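Local coordinates for protein congerin II (Conger myriaster, PDB 1IS4) that binds beta-galactosides such as lactose as a homodimeric galectin of the conger eel, with a physiological role that is not yet known, at residues A[30-35]-A[43-48]. Numbering follows the deposited sequence.
Sequences FSINVG and MHMDHR. With GAL (beta-D-galactopyranose), chain B; BGC (beta-D-glucopyranose), chain C.
Residues 30-34 and 43-48, parts of the two strands of a hairpin, run antiparallel with their axes approaching to 4.7 Å, and Phe30-His47, Ile32-Met45 and Val34-Met43 are the hydrogen-bonded pairs. The hairpin belongs to the galectin beta-sandwich, in the sheet that carries the sugar site. Ser31, Asn33, His44 and Asp46 share the sugar-binding face, where the non-hydrogen-bonded pair Asn33-His44 brings an imidazole to the galactose. His44 ND1 donates to Asn33 OD1 at 2.7 Å, in the plane of both the imidazole and the carbonyl, which fixes the ring's rotation. With CG anti to the backbone N (chi1 171°), the His44 imidazole lies alongside the Asn33 amide, and His44 NE2 is hydrogen-bonded to galactose O4 at 2.7 Å. The other end of the amide is held too, as Asn33 ND2 donates to Ser31 OG at 3.1 Å. A water then links Ser31 OG to Asp46 OD1. Through its other oxygen, Asp46 OD2, the carboxylate receives Arg48 NE at 2.8 Å in a salt bridge and has a second cationic partner in Arg29. The bridge probably helps to orient the Arg48 guanidinium, which meets both sugars edge-on, NH1 reaching galactose O5 and O4 while NH2 donates to glucose O3.

The opposite face turns into the sandwich core, where Ile32 and Met43 touch Ile90 of the other sheet. Here the Phe30 and His47 rings form an offset stack, planes 13° apart, and Phe80 meets His47 edge-to-face. Phe30 O accepts twice from His47: the backbone N at 2.8 Å and, from above the carbonyl plane, ND1 at 3.1 Å.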
# COMPACT_ATOMS: atom_id res chain seq x y z
N PHE A 30 8.96 -7.64 -15.34
CA PHE A 30 8.35 -6.74 -14.39
C PHE A 30 9.27 -6.81 -13.15
O PHE A 30 10.05 -7.78 -12.97
CB PHE A 30 6.91 -7.18 -14.01
CG PHE A 30 6.78 -8.43 -13.14
CD1 PHE A 30 6.76 -9.69 -13.75
CD2 PHE A 30 6.73 -8.31 -11.74
CE1 PHE A 30 6.68 -10.85 -12.95
CE2 PHE A 30 6.66 -9.47 -10.97
CZ PHE A 30 6.64 -10.73 -11.57
N SER A 31 9.22 -5.81 -12.29
CA SER A 31 10.05 -5.85 -11.11
C SER A 31 9.31 -5.39 -9.86
O SER A 31 8.33 -4.67 -9.97
CB SER A 31 11.26 -4.97 -11.30
OG SER A 31 10.94 -3.64 -11.73
N ILE A 32 9.82 -5.79 -8.70
CA ILE A 32 9.32 -5.37 -7.39
C ILE A 32 10.55 -4.56 -6.89
O ILE A 32 11.70 -5.02 -6.97
CB ILE A 32 9.08 -6.61 -6.51
CG1 ILE A 32 7.96 -7.44 -7.11
CG2 ILE A 32 8.78 -6.16 -5.07
CD1 ILE A 32 7.94 -8.92 -6.57
N ASN A 33 10.32 -3.33 -6.40
CA ASN A 33 11.38 -2.40 -6.03
C ASN A 33 11.14 -1.95 -4.60
O ASN A 33 9.99 -1.61 -4.29
CB ASN A 33 11.32 -1.21 -6.95
CG ASN A 33 11.56 -1.66 -8.36
OD1 ASN A 33 12.70 -1.85 -8.78
ND2 ASN A 33 10.54 -1.90 -9.16
N VAL A 34 12.12 -1.94 -3.69
CA VAL A 34 11.92 -1.51 -2.33
C VAL A 34 12.96 -0.41 -2.16
O VAL A 34 14.12 -0.68 -2.45
CB VAL A 34 12.18 -2.73 -1.39
CG1 VAL A 34 12.16 -2.30 0.06
CG2 VAL A 34 11.08 -3.76 -1.52
N GLY A 35 12.64 0.80 -1.71
CA GLY A 35 13.63 1.85 -1.62
C GLY A 35 13.04 3.06 -0.97
O GLY A 35 12.17 3.01 -0.10
N MET A 43 16.47 -2.68 -3.12
CA MET A 43 16.35 -4.03 -3.63
C MET A 43 15.45 -3.96 -4.85
O MET A 43 14.26 -3.64 -4.75
CB MET A 43 15.74 -4.88 -2.53
CG MET A 43 16.03 -6.33 -2.79
SD MET A 43 14.93 -6.94 -4.06
CE MET A 43 13.42 -6.90 -3.10
N HIS A 44 16.07 -4.15 -6.02
CA HIS A 44 15.35 -4.25 -7.30
C HIS A 44 15.31 -5.74 -7.69
O HIS A 44 16.39 -6.31 -7.83
CB HIS A 44 16.08 -3.45 -8.39
CG HIS A 44 15.57 -3.63 -9.83
ND1 HIS A 44 14.46 -3.18 -10.39
CD2 HIS A 44 16.31 -4.28 -10.82
CE1 HIS A 44 14.49 -3.51 -11.66
NE2 HIS A 44 15.60 -4.16 -11.91
N MET A 45 14.15 -6.39 -7.87
CA MET A 45 14.08 -7.78 -8.23
C MET A 45 13.35 -7.80 -9.55
O MET A 45 12.12 -7.63 -9.61
CB MET A 45 13.29 -8.46 -7.16
CG MET A 45 13.07 -9.91 -7.47
SD MET A 45 12.02 -10.67 -6.20
CE MET A 45 12.92 -12.13 -6.56
N ASP A 46 14.06 -8.04 -10.65
CA ASP A 46 13.49 -8.01 -11.97
C ASP A 46 13.20 -9.41 -12.45
O ASP A 46 14.03 -10.30 -12.25
CB ASP A 46 14.49 -7.30 -12.90
CG ASP A 46 13.86 -6.76 -14.16
OD1 ASP A 46 12.69 -6.44 -14.16
OD2 ASP A 46 14.55 -6.62 -15.15
N HIS A 47 12.07 -9.68 -13.11
CA HIS A 47 11.67 -11.01 -13.49
C HIS A 47 11.70 -10.96 -15.00
O HIS A 47 10.83 -10.29 -15.57
CB HIS A 47 10.26 -11.30 -13.00
CG HIS A 47 10.06 -11.10 -11.51
ND1 HIS A 47 10.17 -9.96 -10.82
CD2 HIS A 47 9.67 -12.10 -10.64
CE1 HIS A 47 9.85 -10.21 -9.55
NE2 HIS A 47 9.56 -11.50 -9.47
N ARG A 48 12.65 -11.59 -15.65
CA ARG A 48 12.83 -11.42 -17.10
C ARG A 48 12.36 -12.66 -17.86
O ARG A 48 12.95 -13.75 -17.77
CB ARG A 48 14.32 -11.15 -17.40
CG ARG A 48 14.75 -9.80 -16.79
CD ARG A 48 16.24 -9.52 -16.95
NE ARG A 48 16.54 -8.23 -16.32
CZ ARG A 48 17.71 -7.60 -16.49
NH1 ARG A 48 17.92 -6.43 -15.89
NH2 ARG A 48 18.66 -8.13 -17.22
C1 GAL B . 19.49 -3.26 -16.49
C2 GAL B . 18.09 -2.73 -16.73
C3 GAL B . 17.56 -2.00 -15.52
C4 GAL B . 17.69 -2.85 -14.27
C5 GAL B . 19.13 -3.32 -14.13
C6 GAL B . 19.31 -4.22 -12.94
O2 GAL B . 18.12 -1.85 -17.84
O3 GAL B . 16.19 -1.69 -15.72
O4 GAL B . 16.82 -3.98 -14.35
O5 GAL B . 19.52 -4.07 -15.31
O6 GAL B . 20.65 -4.68 -12.86
C2 BGC C . 22.87 -6.20 -18.24
C3 BGC C . 21.40 -5.86 -18.00
C4 BGC C . 21.25 -4.37 -17.71
C5 BGC C . 21.86 -3.57 -18.87
C6 BGC C . 21.79 -2.06 -18.68
C1 BGC C . 23.43 -5.31 -19.35
O1 BGC C . 24.79 -5.55 -19.47
O2 BGC C . 22.99 -7.56 -18.62
O3 BGC C . 20.91 -6.62 -16.90
O4 BGC C . 19.86 -4.05 -17.57
O5 BGC C . 23.25 -3.92 -19.03
O6 BGC C . 22.46 -1.66 -17.49
O HOH W 1 11.22 -4.12 -14.53